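Local coordinates for protein DNA endonuclease I-CvuI (Chlorella vulgaris, PDB 5A77) that probably acts as an intron-homing DNA endonuclease of the LAGLIDADG family, recognising a long DNA target and cleaving it with bound magnesium, at residues Thr89-Leu94 and Lys106-Ile111. Residues are numbered along the deposited sequence; the frame is centred on the assembly and turned at random.
Sequences TTLEKL and KLVLQI
Leu-91 and Leu-109 lie alongside each other, running in opposite directions, and these two leucines supply most of the contact between residues 89-94, on helix 84-94, and residues 106-111, on helix 102-114. Leu-91 CD1 comes within 3.8 Å of Leu-109 CD2, while the fork of Leu-109 reaches back to the stem of its partner: CD2 is 3.9 Å and CD1 4.0 Å from Leu-91 CB. One methyl of Leu-91 thus serves two neighbours, because CD1 also meets Val-108 CG1 at 3.9 Å. Here the two side chains cross at about a right angle, and a single branch of the valine does the touching. That branch stands anti to the backbone N of Val-108 (chi1 169°), which brings CG1 to the leucine methyl. No hydrogen bond joins the two segments, so the join is purely apolar, and small at 164 Å² of buried surface. The CA atoms of Leu-91 and Leu-109 are nevertheless only 7.7 Å apart, the closest such pair between the segments. An alanine in place of Leu-109 would probably leave the CB flank of Leu-91 without its cover and its CD1 with only the valine methyl across this join. Within helix 84-94, Thr-90 O accepts from both Lys-93 N and Leu-94 N, and Thr-90 OG1 is hydrogen-bonded to Ser-86 O. Leu-95, just beyond that helix, also touches Leu-109. Beneath, Leu-91 and Val-108 both rest on Ile-25 of strand 23-31, and Val-108 reaches Val-43 of strand 39-50; the two helices therefore pack side by side over the antiparallel sheet of this LAGLIDADG fold.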
ATOM      1  N   THR B  89     -19.912  -8.205  -2.668  1.00 44.99           N
ATOM      2  CA  THR B  89     -20.327  -7.005  -1.950  1.00 47.79           C
ATOM      3  C   THR B  89     -19.182  -6.055  -1.590  1.00 45.60           C
ATOM      4  O   THR B  89     -19.364  -4.843  -1.559  1.00 48.56           O
ATOM      5  CB  THR B  89     -21.090  -7.410  -0.689  1.00 48.18           C
ATOM      6  OG1 THR B  89     -22.275  -8.101  -1.097  1.00 51.41           O
ATOM      7  CG2 THR B  89     -21.489  -6.202   0.137  1.00 45.96           C
ATOM      8  N   THR B  90     -17.994  -6.589  -1.359  1.00 40.56           N
ATOM      9  CA  THR B  90     -16.873  -5.713  -1.057  1.00 46.11           C
ATOM     10  C   THR B  90     -16.361  -5.005  -2.323  1.00 44.62           C
ATOM     11  O   THR B  90     -15.940  -3.847  -2.280  1.00 45.59           O
ATOM     12  CB  THR B  90     -15.723  -6.486  -0.383  1.00 44.29           C
ATOM     13  OG1 THR B  90     -16.208  -7.071   0.831  1.00 47.09           O
ATOM     14  CG2 THR B  90     -14.575  -5.551  -0.055  1.00 44.80           C
ATOM     15  N   LEU B  91     -16.425  -5.689  -3.455  1.00 41.86           N
ATOM     16  CA  LEU B  91     -15.818  -5.173  -4.666  1.00 44.66           C
ATOM     17  C   LEU B  91     -16.561  -3.960  -5.233  1.00 47.01           C
ATOM     18  O   LEU B  91     -15.908  -2.978  -5.615  1.00 42.32           O
ATOM     19  CB  LEU B  91     -15.701  -6.286  -5.701  1.00 41.34           C
ATOM     20  CG  LEU B  91     -14.503  -7.161  -5.314  1.00 40.83           C
ATOM     21  CD1 LEU B  91     -14.350  -8.386  -6.199  1.00 40.66           C
ATOM     22  CD2 LEU B  91     -13.232  -6.331  -5.340  1.00 46.33           C
ATOM     23  N   GLU B  92     -17.866  -4.025  -5.215  1.00 43.93           N
ATOM     24  CA  GLU B  92     -18.704  -2.960  -5.654  1.00 48.00           C
ATOM     25  C   GLU B  92     -18.555  -1.705  -4.794  1.00 46.69           C
ATOM     26  O   GLU B  92     -18.958  -0.635  -5.176  1.00 48.66           O
ATOM     27  CB  GLU B  92     -20.168  -3.433  -5.690  1.00 50.31           C
ATOM     28  CG  GLU B  92     -20.415  -4.937  -5.518  1.00 52.68           C
ATOM     29  CD  GLU B  92     -21.724  -5.424  -6.131  1.00 58.77           C
ATOM     30  OE1 GLU B  92     -21.733  -5.754  -7.324  1.00 55.47           O
ATOM     31  OE2 GLU B  92     -22.748  -5.499  -5.428  1.00 61.48           O
ATOM     32  N   LYS B  93     -17.987  -1.843  -3.616  1.00 50.34           N
ATOM     33  CA  LYS B  93     -17.691  -0.721  -2.728  1.00 44.43           C
ATOM     34  C   LYS B  93     -16.437  -0.034  -3.211  1.00 45.46           C
ATOM     35  O   LYS B  93     -16.398   1.185  -3.327  1.00 49.40           O
ATOM     36  CB  LYS B  93     -17.525  -1.183  -1.282  1.00 46.40           C
ATOM     37  CG  LYS B  93     -18.820  -1.239  -0.511  1.00 47.19           C
ATOM     38  CD  LYS B  93     -18.689  -2.144   0.682  1.00 42.73           C
ATOM     39  CE  LYS B  93     -20.030  -2.382   1.327  1.00 43.40           C
ATOM     40  NZ  LYS B  93     -19.958  -3.525   2.286  1.00 53.26           N
ATOM     41  N   LEU B  94     -15.424  -0.837  -3.522  1.00 45.77           N
ATOM     42  CA  LEU B  94     -14.102  -0.334  -3.886  1.00 43.82           C
ATOM     43  C   LEU B  94     -13.979   0.031  -5.361  1.00 42.88           C
ATOM     44  O   LEU B  94     -13.318   1.008  -5.711  1.00 40.43           O
ATOM     45  CB  LEU B  94     -13.042  -1.375  -3.523  1.00 41.04           C
ATOM     46  CG  LEU B  94     -13.061  -1.680  -2.024  1.00 46.19           C
ATOM     47  CD1 LEU B  94     -12.038  -2.738  -1.620  1.00 43.31           C
ATOM     48  CD2 LEU B  94     -12.832  -0.390  -1.264  1.00 42.92           C
ATOM     49  N   LYS B 106     -12.724  -6.651 -11.640  1.00 40.72           N
ATOM     50  CA  LYS B 106     -13.728  -6.887 -12.667  1.00 40.02           C
ATOM     51  C   LYS B 106     -13.738  -8.351 -13.113  1.00 41.46           C
ATOM     52  O   LYS B 106     -14.806  -8.950 -13.312  1.00 39.89           O
ATOM     53  CB  LYS B 106     -13.480  -5.962 -13.856  1.00 37.60           C
ATOM     54  CG  LYS B 106     -14.705  -5.168 -14.280  1.00 41.65           C
ATOM     55  CD  LYS B 106     -15.084  -4.116 -13.249  1.00 47.98           C
ATOM     56  CE  LYS B 106     -16.381  -3.407 -13.637  1.00 50.45           C
ATOM     57  NZ  LYS B 106     -17.539  -4.348 -13.661  1.00 44.35           N
ATOM     58  N   LEU B 107     -12.550  -8.933 -13.256  1.00 40.53           N
ATOM     59  CA  LEU B 107     -12.458 -10.344 -13.614  1.00 38.10           C
ATOM     60  C   LEU B 107     -13.080 -11.206 -12.519  1.00 38.53           C
ATOM     61  O   LEU B 107     -13.935 -12.044 -12.801  1.00 43.23           O
ATOM     62  CB  LEU B 107     -11.002 -10.746 -13.866  1.00 39.13           C
ATOM     63  CG  LEU B 107     -10.429 -10.199 -15.180  1.00 40.44           C
ATOM     64  CD1 LEU B 107      -9.019 -10.711 -15.431  1.00 43.73           C
ATOM     65  CD2 LEU B 107     -11.328 -10.547 -16.353  1.00 38.61           C
ATOM     66  N   VAL B 108     -12.672 -10.977 -11.273  1.00 37.94           N
ATOM     67  CA  VAL B 108     -13.215 -11.707 -10.127  1.00 35.79           C
ATOM     68  C   VAL B 108     -14.741 -11.562 -10.010  1.00 35.94           C
ATOM     69  O   VAL B 108     -15.430 -12.512  -9.633  1.00 35.45           O
ATOM     70  CB  VAL B 108     -12.537 -11.258  -8.812  1.00 33.11           C
ATOM     71  CG1 VAL B 108     -13.283 -11.811  -7.597  1.00 36.38           C
ATOM     72  CG2 VAL B 108     -11.083 -11.722  -8.788  1.00 31.47           C
ATOM     73  N   LEU B 109     -15.283 -10.405 -10.372  1.00 33.59           N
ATOM     74  CA  LEU B 109     -16.736 -10.269 -10.410  1.00 34.41           C
ATOM     75  C   LEU B 109     -17.372 -11.081 -11.553  1.00 40.27           C
ATOM     76  O   LEU B 109     -18.509 -11.543 -11.418  1.00 40.69           O
ATOM     77  CB  LEU B 109     -17.143  -8.804 -10.523  1.00 33.57           C
ATOM     78  CG  LEU B 109     -16.916  -8.010  -9.238  1.00 39.10           C
ATOM     79  CD1 LEU B 109     -17.341  -6.567  -9.390  1.00 35.10           C
ATOM     80  CD2 LEU B 109     -17.644  -8.672  -8.065  1.00 39.18           C
ATOM     81  N   GLN B 110     -16.659 -11.255 -12.670  1.00 38.88           N
ATOM     82  CA  GLN B 110     -17.152 -12.124 -13.735  1.00 39.51           C
ATOM     83  C   GLN B 110     -17.110 -13.579 -13.274  1.00 40.90           C
ATOM     84  O   GLN B 110     -17.967 -14.391 -13.665  1.00 38.14           O
ATOM     85  CB  GLN B 110     -16.347 -11.957 -15.036  1.00 40.24           C
ATOM     86  CG  GLN B 110     -16.752 -10.755 -15.893  1.00 39.28           C
ATOM     87  CD  GLN B 110     -18.250 -10.654 -16.075  1.00 39.71           C
ATOM     88  OE1 GLN B 110     -18.913 -11.647 -16.342  1.00 56.24           O
ATOM     89  NE2 GLN B 110     -18.795  -9.456 -15.919  1.00 38.68           N
ATOM     90  N   ILE B 111     -16.119 -13.912 -12.443  1.00 38.33           N
ATOM     91  CA  ILE B 111     -16.047 -15.263 -11.877  1.00 39.64           C
ATOM     92  C   ILE B 111     -17.145 -15.535 -10.852  1.00 36.60           C
ATOM     93  O   ILE B 111     -17.702 -16.627 -10.804  1.00 39.24           O
ATOM     94  CB  ILE B 111     -14.702 -15.539 -11.192  1.00 37.83           C
ATOM     95  CG1 ILE B 111     -13.542 -15.353 -12.166  1.00 32.58           C
ATOM     96  CG2 ILE B 111     -14.691 -16.948 -10.593  1.00 34.26           C
ATOM     97  CD1 ILE B 111     -12.213 -15.816 -11.597  1.00 30.71           C
TER